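Local coordinates for hypothetical signal peptide protein (PDB 3PJY) that is of unknown function, a DUF192-family protein with a predicted signal peptide that has been put forward as a transcription regulator, at residues R18-T23 / V113-V118; M49-G54 / A103-L108; R57-W62 / I96-P101. All blocks are in the same frame, centred on the assembly; numbering follows the deposited sequence.

Contact 1: R18-T23 / V113-V118; sequences RTHDLT and VKRLGV
Leu-116 sets one methyl group squarely over the imidazole of His-20, an example of a short helix resting on a strand largely through a CH-pi contact. The methyl CD2 stands 3.3 Å from the centroid of the His-20 ring and only 3° off its normal, so the five ring atoms are almost equally distant from it. The second methyl, CD1, hangs past the rim, 3.8 Å from CD2 of His-20, and reaches on toward CD2 of Leu-22 at 4.4 Å. The imidazole comes to lie under the leucine because its CG is anti to the backbone N (chi1 -165°), which carries the ring out from the strand.

Arg-115 crosses the histidine at about a right angle, its NH1 coming in obliquely beside the methyl. Its chain bends at chi3, bringing NH1 to 3.9 Å from NE2 of His-20, with guanidinium and imidazole planes 77° apart. The two groups are not bonded to each other; both are held by OD1 of Asp-46, which accepts a hydrogen bond from His-20 NE2 and forms a salt bridge with Arg-115 NH2. This shared carboxylate probably offsets the charge of Arg-115.

Beyond Leu-116 the helix ends in a Schellman motif at Gly-117. Helix 112-116 lies against strand 19-27, Leu-116 also touching Leu-12 of neighbouring strand 6-13, while Val-113 and Val-118 pack on strand 81-88.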
loop_
_atom_site.group_PDB
_atom_site.type_symbol
_atom_site.label_atom_id
_atom_site.label_comp_id
_atom_site.label_asym_id
_atom_site.label_seq_id
_atom_site.Cartn_x
_atom_site.Cartn_y
_atom_site.Cartn_z
ATOM N N ARG B 18 -3.066 11.214 3.872
ATOM C CA ARG B 18 -3.595 9.945 3.358
ATOM C C ARG B 18 -2.547 9.201 2.549
ATOM O O ARG B 18 -1.841 9.809 1.773
ATOM C CB ARG B 18 -4.812 10.283 2.505
ATOM C CG ARG B 18 -5.687 9.168 2.152
ATOM C CD ARG B 18 -6.853 9.680 1.279
ATOM N NE ARG B 18 -7.826 10.444 2.048
ATOM C CZ ARG B 18 -8.811 9.918 2.787
ATOM N NH1 ARG B 18 -8.967 8.591 2.859
ATOM N NH2 ARG B 18 -9.661 10.719 3.416
ATOM N N THR B 19 -2.439 7.887 2.775
ATOM C CA THR B 19 -1.458 7.062 2.097
ATOM C C THR B 19 -2.214 6.019 1.309
ATOM O O THR B 19 -3.247 5.519 1.745
ATOM C CB THR B 19 -0.462 6.419 3.115
ATOM O OG1 THR B 19 0.606 5.756 2.395
ATOM C CG2 THR B 19 -1.140 5.491 4.028
ATOM N N HIS B 20 -1.697 5.717 0.124
ATOM C CA HIS B 20 -2.278 4.680 -0.721
ATOM C C HIS B 20 -1.203 3.910 -1.469
ATOM O O HIS B 20 -0.400 4.491 -2.160
ATOM C CB HIS B 20 -3.249 5.248 -1.718
ATOM C CG HIS B 20 -4.115 4.201 -2.355
ATOM N ND1 HIS B 20 -5.357 3.863 -1.864
ATOM C CD2 HIS B 20 -3.914 3.431 -3.460
ATOM C CE1 HIS B 20 -5.869 2.909 -2.634
ATOM N NE2 HIS B 20 -5.017 2.650 -3.616
ATOM N N ASP B 21 -1.228 2.600 -1.336
ATOM C CA ASP B 21 -0.252 1.753 -1.962
ATOM C C ASP B 21 -0.617 1.341 -3.376
ATOM O O ASP B 21 -1.810 1.114 -3.704
ATOM C CB ASP B 21 -0.037 0.469 -1.143
ATOM C CG ASP B 21 0.487 0.738 0.245
ATOM O OD1 ASP B 21 1.364 1.601 0.452
ATOM O OD2 ASP B 21 0.057 0.042 1.162
ATOM N N LEU B 22 0.423 1.232 -4.188
ATOM C CA LEU B 22 0.352 0.772 -5.553
ATOM C C LEU B 22 1.430 -0.255 -5.805
ATOM O O LEU B 22 2.492 -0.266 -5.142
ATOM C CB LEU B 22 0.534 1.925 -6.575
ATOM C CG LEU B 22 -0.340 3.156 -6.420
ATOM C CD1 LEU B 22 0.245 4.363 -7.212
ATOM C CD2 LEU B 22 -1.769 2.837 -6.855
ATOM N N THR B 23 1.205 -1.089 -6.814
ATOM C CA THR B 23 2.245 -1.993 -7.317
ATOM C C THR B 23 2.578 -1.492 -8.706
ATOM O O THR B 23 1.690 -1.303 -9.531
ATOM C CB THR B 23 1.733 -3.398 -7.450
ATOM O OG1 THR B 23 1.407 -3.895 -6.153
ATOM C CG2 THR B 23 2.833 -4.276 -8.029
ATOM N N VAL B 113 -6.071 9.434 -10.217
ATOM C CA VAL B 113 -5.721 10.654 -9.454
ATOM C C VAL B 113 -6.900 11.153 -8.686
ATOM O O VAL B 113 -6.818 11.411 -7.472
ATOM C CB VAL B 113 -5.072 11.717 -10.349
ATOM C CG1 VAL B 113 -4.990 13.117 -9.660
ATOM C CG2 VAL B 113 -3.669 11.211 -10.791
ATOM N N LYS B 114 -8.030 11.211 -9.365
ATOM C CA LYS B 114 -9.279 11.589 -8.659
ATOM C C LYS B 114 -9.713 10.610 -7.590
ATOM O O LYS B 114 -10.099 11.016 -6.473
ATOM C CB LYS B 114 -10.379 11.812 -9.662
ATOM C CG LYS B 114 -10.205 13.104 -10.410
ATOM C CD LYS B 114 -10.455 14.390 -9.555
ATOM C CE LYS B 114 -9.827 15.668 -10.212
ATOM N NZ LYS B 114 -8.291 15.713 -10.217
ATOM N N ARG B 115 -9.691 9.329 -7.916
ATOM C CA ARG B 115 -10.088 8.303 -6.969
ATOM C C ARG B 115 -9.292 8.381 -5.684
ATOM O O ARG B 115 -9.874 8.184 -4.595
ATOM C CB ARG B 115 -9.941 6.893 -7.560
ATOM C CG ARG B 115 -10.211 5.732 -6.554
ATOM C CD ARG B 115 -10.229 4.401 -7.330
ATOM N NE ARG B 115 -8.910 3.924 -7.818
ATOM C CZ ARG B 115 -8.051 3.206 -7.104
ATOM N NH1 ARG B 115 -8.269 2.914 -5.822
ATOM N NH2 ARG B 115 -6.962 2.732 -7.691
ATOM N N LEU B 116 -8.015 8.754 -5.778
ATOM C CA LEU B 116 -7.092 8.742 -4.625
ATOM C C LEU B 116 -6.945 10.111 -3.950
ATOM O O LEU B 116 -6.271 10.201 -2.926
ATOM C CB LEU B 116 -5.752 8.159 -5.037
ATOM C CG LEU B 116 -5.752 6.713 -5.561
ATOM C CD1 LEU B 116 -4.282 6.303 -5.877
ATOM C CD2 LEU B 116 -6.416 5.769 -4.560
ATOM N N GLY B 117 -7.564 11.135 -4.520
ATOM C CA GLY B 117 -7.485 12.497 -3.971
ATOM C C GLY B 117 -6.076 13.064 -3.998
ATOM O O GLY B 117 -5.625 13.710 -3.040
ATOM N N VAL B 118 -5.374 12.780 -5.085
ATOM C CA VAL B 118 -4.005 13.237 -5.302
ATOM C C VAL B 118 -3.957 14.551 -6.048
ATOM O O VAL B 118 -4.792 14.820 -6.893
ATOM C CB VAL B 118 -3.236 12.117 -6.040
ATOM C CG1 VAL B 118 -1.817 12.599 -6.490
ATOM C CG2 VAL B 118 -3.108 10.935 -5.137
#

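Contact 2: M49-G54 / A103-L108; sequences MLFDFG and AYVLEL
Phe-51 and Val-105 pair at the tight centre of two antiparallel strands, where Phe-51 N gives a bond of 2.7 Å to Val-105 O and Val-105 N returns one of 3.1 Å to Phe-51 O. On the face carrying Phe-51, Val-105 and Glu-107, the Phe-51 ring turns its edge to the carboxylate of Glu-107, CZ lying 3.4 Å from OE1 with the two planes 67° apart. Phe-53 swings back with CE2 3.7 Å from CG2 of Val-105, and selenomethionine Met-61 of the neighbouring short strand packs onto this same group. On the face of Leu-50, Tyr-104 and Leu-106, Leu-50 CD1 lies 3.9 Å from Tyr-104 CB and also packs near Leu-106 CB.

These are central strands, 47-53 and 102-109, of the mixed seven-stranded sheet, and a classic beta bulge at Ala-103 and Tyr-104, opposite Ile-75, interrupts the second.

Toward that bulge the pairing slackens: the bond from Phe-53 N to Ala-103 O is weak, at 3.3 Å. Here a water donates to both Asp-52 OD1 and Ala-103 O, bridging the strands. Asp-52 OD1 also accepts from Gly-54 N in an Asx turn, while its carboxylate lies alongside the partly exposed Tyr-104 ring, CG 3.7 Å from CE2.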
loop_
_atom_site.group_PDB
_atom_site.type_symbol
_atom_site.label_atom_id
_atom_site.label_comp_id
_atom_site.label_asym_id
_atom_site.label_seq_id
_atom_site.Cartn_x
_atom_site.Cartn_y
_atom_site.Cartn_z
HETATM N N MSE B 49 2.723 1.873 -14.023
HETATM C CA MSE B 49 4.071 1.747 -14.530
HETATM C C MSE B 49 4.833 3.004 -14.128
HETATM O O MSE B 49 4.382 4.129 -14.354
HETATM C CB MSE B 49 4.060 1.522 -16.030
HETATM C CG MSE B 49 5.453 1.405 -16.586
HETATM SE SE MSE B 49 5.574 0.701 -18.402
HETATM C CE MSE B 49 5.187 -1.131 -18.040
ATOM N N LEU B 50 6.001 2.787 -13.538
ATOM C CA LEU B 50 6.854 3.855 -13.076
ATOM C C LEU B 50 8.065 3.892 -14.037
ATOM O O LEU B 50 8.863 2.961 -14.111
ATOM C CB LEU B 50 7.343 3.642 -11.655
ATOM C CG LEU B 50 8.234 4.736 -11.048
ATOM C CD1 LEU B 50 7.472 6.072 -10.973
ATOM C CD2 LEU B 50 8.699 4.292 -9.645
ATOM N N PHE B 51 8.148 4.984 -14.765
ATOM C CA PHE B 51 9.211 5.251 -15.735
ATOM C C PHE B 51 10.342 5.921 -14.976
ATOM O O PHE B 51 10.168 7.020 -14.415
ATOM C CB PHE B 51 8.708 6.158 -16.840
ATOM C CG PHE B 51 7.623 5.536 -17.690
ATOM C CD1 PHE B 51 6.327 5.436 -17.205
ATOM C CD2 PHE B 51 7.894 5.000 -18.951
ATOM C CE1 PHE B 51 5.321 4.811 -17.920
ATOM C CE2 PHE B 51 6.858 4.395 -19.687
ATOM C CZ PHE B 51 5.601 4.287 -19.194
ATOM N N ASP B 52 11.512 5.296 -14.949
ATOM C CA ASP B 52 12.697 5.785 -14.225
ATOM C C ASP B 52 13.696 6.195 -15.278
ATOM O O ASP B 52 14.299 5.351 -15.965
ATOM C CB ASP B 52 13.246 4.665 -13.352
ATOM C CG ASP B 52 14.494 5.071 -12.586
ATOM O OD1 ASP B 52 15.039 6.146 -12.844
ATOM O OD2 ASP B 52 14.936 4.302 -11.727
ATOM N N PHE B 53 13.827 7.505 -15.496
ATOM C CA PHE B 53 14.681 8.038 -16.566
ATOM C C PHE B 53 16.165 8.026 -16.240
ATOM O O PHE B 53 16.996 8.276 -17.120
ATOM C CB PHE B 53 14.219 9.464 -16.888
ATOM C CG PHE B 53 12.818 9.484 -17.360
ATOM C CD1 PHE B 53 12.506 9.031 -18.595
ATOM C CD2 PHE B 53 11.780 9.853 -16.518
ATOM C CE1 PHE B 53 11.199 8.979 -19.026
ATOM C CE2 PHE B 53 10.473 9.813 -16.994
ATOM C CZ PHE B 53 10.220 9.320 -18.221
ATOM N N GLY B 54 16.479 7.761 -14.982
ATOM C CA GLY B 54 17.873 7.697 -14.538
ATOM C C GLY B 54 18.622 9.021 -14.548
ATOM O O GLY B 54 19.866 9.057 -14.494
ATOM N N ALA B 103 12.372 13.341 -12.770
ATOM C CA ALA B 103 13.155 12.118 -12.688
ATOM C C ALA B 103 12.350 10.857 -12.999
ATOM O O ALA B 103 12.912 9.819 -13.312
ATOM C CB ALA B 103 13.772 11.986 -11.284
ATOM N N TYR B 104 11.029 10.936 -12.849
ATOM C CA TYR B 104 10.123 9.796 -13.029
ATOM C C TYR B 104 8.824 10.251 -13.627
ATOM O O TYR B 104 8.414 11.424 -13.471
ATOM C CB TYR B 104 9.787 9.108 -11.713
ATOM C CG TYR B 104 10.943 8.669 -10.869
ATOM C CD1 TYR B 104 11.461 9.530 -9.906
ATOM C CD2 TYR B 104 11.478 7.401 -10.989
ATOM C CE1 TYR B 104 12.474 9.168 -9.116
ATOM C CE2 TYR B 104 12.541 7.012 -10.172
ATOM C CZ TYR B 104 13.045 7.924 -9.281
ATOM O OH TYR B 104 14.065 7.554 -8.453
ATOM N N VAL B 105 8.129 9.330 -14.276
ATOM C CA VAL B 105 6.723 9.498 -14.616
ATOM C C VAL B 105 6.001 8.243 -14.116
ATOM O O VAL B 105 6.472 7.116 -14.313
ATOM C CB VAL B 105 6.477 9.701 -16.092
ATOM C CG1 VAL B 105 4.999 9.550 -16.494
ATOM C CG2 VAL B 105 6.994 11.104 -16.550
ATOM N N LEU B 106 4.878 8.449 -13.439
ATOM C CA LEU B 106 3.979 7.338 -13.038
ATOM C C LEU B 106 2.761 7.365 -13.943
ATOM O O LEU B 106 2.062 8.385 -14.004
ATOM C CB LEU B 106 3.588 7.473 -11.556
ATOM C CG LEU B 106 2.658 6.417 -11.002
ATOM C CD1 LEU B 106 3.213 5.014 -11.137
ATOM C CD2 LEU B 106 2.350 6.766 -9.553
ATOM N N GLU B 107 2.513 6.248 -14.627
ATOM C CA GLU B 107 1.279 6.084 -15.376
ATOM C C GLU B 107 0.317 5.163 -14.631
ATOM O O GLU B 107 0.682 4.072 -14.214
ATOM C CB GLU B 107 1.529 5.532 -16.764
ATOM C CG GLU B 107 2.129 6.537 -17.697
ATOM C CD GLU B 107 2.351 6.043 -19.108
ATOM O OE1 GLU B 107 2.302 4.845 -19.424
ATOM O OE2 GLU B 107 2.622 6.913 -19.962
ATOM N N LEU B 108 -0.903 5.633 -14.452
ATOM C CA LEU B 108 -1.966 4.916 -13.778
ATOM C C LEU B 108 -3.202 4.890 -14.680
ATOM O O LEU B 108 -3.318 5.689 -15.624
ATOM C CB LEU B 108 -2.330 5.640 -12.487
ATOM C CG LEU B 108 -1.198 5.780 -11.450
ATOM C CD1 LEU B 108 -1.617 6.731 -10.324
ATOM C CD2 LEU B 108 -0.827 4.426 -10.923
HETATM O O HOH W 1 15.327 8.972 -12.344
#

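Contact 3: R57-W62 / I96-P101; sequences RPVMMW and IDSREP. With SO4 (sulfate ion), chain G.
Residues 57-62 and 96-101 run antiparallel, pairing as strands at Met-60 with Asp-97, a non-hydrogen-bonded pair, and at Met-61 with Ile-96, where two nearly straight bonds, from Met-61 N to Ile-96 O and from Ile-96 N to Met-61 O, enclose a hydrogen-bonded pair. Two residues along, Ser-98 N donates to Val-59 O at 2.9 Å, but the return bond is made by a side chain: Val-59 N gives its hydrogen to Ser-98 OG at 3.0 Å. The hydroxyl stands between the backbone N and the carbonyl carbon (chi1 66°), where it can also donate to Glu-100 O at 2.7 Å. Ser-98 OG therefore both accepts and donates, a case of a serine hydroxyl replacing a strand carbonyl just where the chain bends.

Asp-97 helps to shape this bend, its OD2 accepting from Arg-99 N in an Asx turn, from above the carboxylate plane. The other oxygen, OD1, meets Met-60, like Met-61 a selenomethionine, across the pair, 3.1 Å from its CG. Farther out, Pro-58 and Pro-101 sit ring beside ring, with CD of the former 4.1 Å from CG of the latter.

At the exposed end, the extended Arg-57 turns the edge of its guanidinium to a sulfate, probably from the crystallisation liquor. NE donates to O1 at 3.1 Å; NE to O4 and NH2 to O3 are weak.

This short two-stranded antiparallel sheet (60-61 with 96-97) lies over the main sheet: Met-61 packs on Met-72 and Phe-74 of strand 70-75, Val-59 on Phe-53 and Val-102, and Ile-96 on strand 81-88.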
loop_
_atom_site.group_PDB
_atom_site.type_symbol
_atom_site.label_atom_id
_atom_site.label_comp_id
_atom_site.label_asym_id
_atom_site.label_seq_id
_atom_site.Cartn_x
_atom_site.Cartn_y
_atom_site.Cartn_z
ATOM N N ARG B 57 15.714 15.663 -15.955
ATOM C CA ARG B 57 15.710 16.347 -17.255
ATOM C C ARG B 57 14.248 16.428 -17.685
ATOM O O ARG B 57 13.450 15.598 -17.287
ATOM C CB ARG B 57 16.527 15.538 -18.284
ATOM C CG ARG B 57 16.656 16.217 -19.611
ATOM C CD ARG B 57 17.492 15.466 -20.642
ATOM N NE ARG B 57 17.541 16.330 -21.820
ATOM C CZ ARG B 57 18.439 16.245 -22.791
ATOM N NH1 ARG B 57 19.398 15.322 -22.744
ATOM N NH2 ARG B 57 18.394 17.125 -23.793
ATOM N N PRO B 58 13.863 17.426 -18.516
ATOM C CA PRO B 58 12.475 17.347 -18.993
ATOM C C PRO B 58 12.231 16.105 -19.817
ATOM O O PRO B 58 13.181 15.580 -20.454
ATOM C CB PRO B 58 12.336 18.604 -19.849
ATOM C CG PRO B 58 13.322 19.545 -19.249
ATOM C CD PRO B 58 14.527 18.675 -18.931
ATOM N N VAL B 59 10.997 15.604 -19.785
ATOM C CA VAL B 59 10.652 14.420 -20.546
ATOM C C VAL B 59 9.366 14.644 -21.347
ATOM O O VAL B 59 8.539 15.534 -21.039
ATOM C CB VAL B 59 10.485 13.169 -19.671
ATOM C CG1 VAL B 59 11.729 12.933 -18.839
ATOM C CG2 VAL B 59 9.343 13.285 -18.784
HETATM N N MSE B 60 9.232 13.842 -22.371
HETATM C CA MSE B 60 8.094 13.873 -23.280
HETATM C C MSE B 60 7.445 12.495 -23.279
HETATM O O MSE B 60 8.092 11.471 -23.509
HETATM C CB MSE B 60 8.590 14.235 -24.679
HETATM C CG MSE B 60 9.233 15.586 -24.685
HETATM SE SE MSE B 60 9.534 16.310 -26.461
HETATM C CE MSE B 60 10.117 14.927 -27.041
HETATM N N MSE B 61 6.117 12.470 -23.066
HETATM C CA MSE B 61 5.329 11.251 -23.113
HETATM C C MSE B 61 4.269 11.361 -24.191
HETATM O O MSE B 61 3.908 12.443 -24.605
HETATM C CB MSE B 61 4.631 11.062 -21.776
HETATM C CG MSE B 61 5.523 11.114 -20.537
HETATM SE SE MSE B 61 6.769 9.638 -20.403
HETATM C CE MSE B 61 5.569 8.214 -20.074
ATOM N N TRP B 62 3.811 10.205 -24.631
ATOM C CA TRP B 62 2.661 10.133 -25.548
ATOM C C TRP B 62 1.891 8.843 -25.382
ATOM O O TRP B 62 2.248 7.979 -24.555
ATOM C CB TRP B 62 3.102 10.382 -27.003
ATOM C CG TRP B 62 3.995 9.315 -27.648
ATOM C CD1 TRP B 62 4.476 8.185 -27.076
ATOM C CD2 TRP B 62 4.543 9.343 -28.980
ATOM N NE1 TRP B 62 5.280 7.489 -27.966
ATOM C CE2 TRP B 62 5.348 8.199 -29.126
ATOM C CE3 TRP B 62 4.436 10.226 -30.042
ATOM C CZ2 TRP B 62 6.021 7.898 -30.328
ATOM C CZ3 TRP B 62 5.120 9.932 -31.237
ATOM C CH2 TRP B 62 5.901 8.792 -31.359
ATOM N N ILE B 96 2.970 15.049 -24.541
ATOM C CA ILE B 96 2.669 15.579 -23.238
ATOM C C ILE B 96 4.015 15.840 -22.576
ATOM O O ILE B 96 4.746 14.904 -22.258
ATOM C CB ILE B 96 1.817 14.591 -22.407
ATOM C CG1 ILE B 96 0.524 14.256 -23.159
ATOM C CG2 ILE B 96 1.530 15.193 -20.996
ATOM C CD1 ILE B 96 -0.283 13.096 -22.579
ATOM N N ASP B 97 4.362 17.119 -22.440
ATOM C CA ASP B 97 5.677 17.511 -21.954
ATOM C C ASP B 97 5.634 17.718 -20.454
ATOM O O ASP B 97 4.635 18.216 -19.929
ATOM C CB ASP B 97 6.153 18.776 -22.665
ATOM C CG ASP B 97 7.668 18.944 -22.560
ATOM O OD1 ASP B 97 8.376 18.230 -23.302
ATOM O OD2 ASP B 97 8.099 19.751 -21.724
ATOM N N SER B 98 6.715 17.364 -19.756
ATOM C CA SER B 98 6.787 17.581 -18.345
ATOM C C SER B 98 6.898 19.098 -18.032
ATOM O O SER B 98 6.626 19.481 -16.906
ATOM C CB SER B 98 7.975 16.821 -17.739
ATOM O OG SER B 98 9.189 17.341 -18.220
ATOM N N ARG B 99 7.361 19.914 -18.981
ATOM C CA ARG B 99 7.406 21.397 -18.822
ATOM C C ARG B 99 8.543 21.891 -17.920
ATOM O O ARG B 99 8.729 23.081 -17.737
ATOM C CB ARG B 99 6.048 21.931 -18.293
ATOM N N GLU B 100 9.293 20.967 -17.350
ATOM C CA GLU B 100 10.349 21.238 -16.400
ATOM C C GLU B 100 11.047 19.902 -16.095
ATOM O O GLU B 100 10.495 18.818 -16.347
ATOM C CB GLU B 100 9.787 21.748 -15.089
ATOM C CG GLU B 100 8.949 20.753 -14.367
ATOM C CD GLU B 100 8.226 21.350 -13.181
ATOM O OE1 GLU B 100 8.860 22.074 -12.390
ATOM O OE2 GLU B 100 7.014 21.102 -13.055
ATOM N N PRO B 101 12.234 19.972 -15.506
ATOM C CA PRO B 101 12.982 18.720 -15.279
ATOM C C PRO B 101 12.318 17.828 -14.253
ATOM O O PRO B 101 11.878 18.308 -13.202
ATOM C CB PRO B 101 14.323 19.229 -14.756
ATOM C CG PRO B 101 14.416 20.645 -15.320
ATOM C CD PRO B 101 13.043 21.159 -15.179
HETATM S S SO4 G . 15.658 19.291 -22.817
HETATM O O1 SO4 G . 15.027 17.969 -22.744
HETATM O O2 SO4 G . 14.669 20.356 -22.536
HETATM O O3 SO4 G . 16.212 19.521 -24.154
HETATM O O4 SO4 G . 16.696 19.451 -21.793
#

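Following the chain from its N terminus, residues 18-23 open the longest loop, which contact 1 closes only at 113-118, on the helix just after strand 102-109. Within it, 49-54 opens the loop closed by contact 2 at 103-108, and within that one 57-62 meets 96-101 in contact 3, so the three are concentric and none cross. Leu-22 packs against Leu-106 and Leu-108, joining contact 1 to contact 2 through the main sheet. Contact 3 lies on the face of contact 2 that carries Phe-51 and Val-105. Contacts 1 and 3 do not touch; their centres lie about 22 Å apart, on opposite sides of the chain's centre.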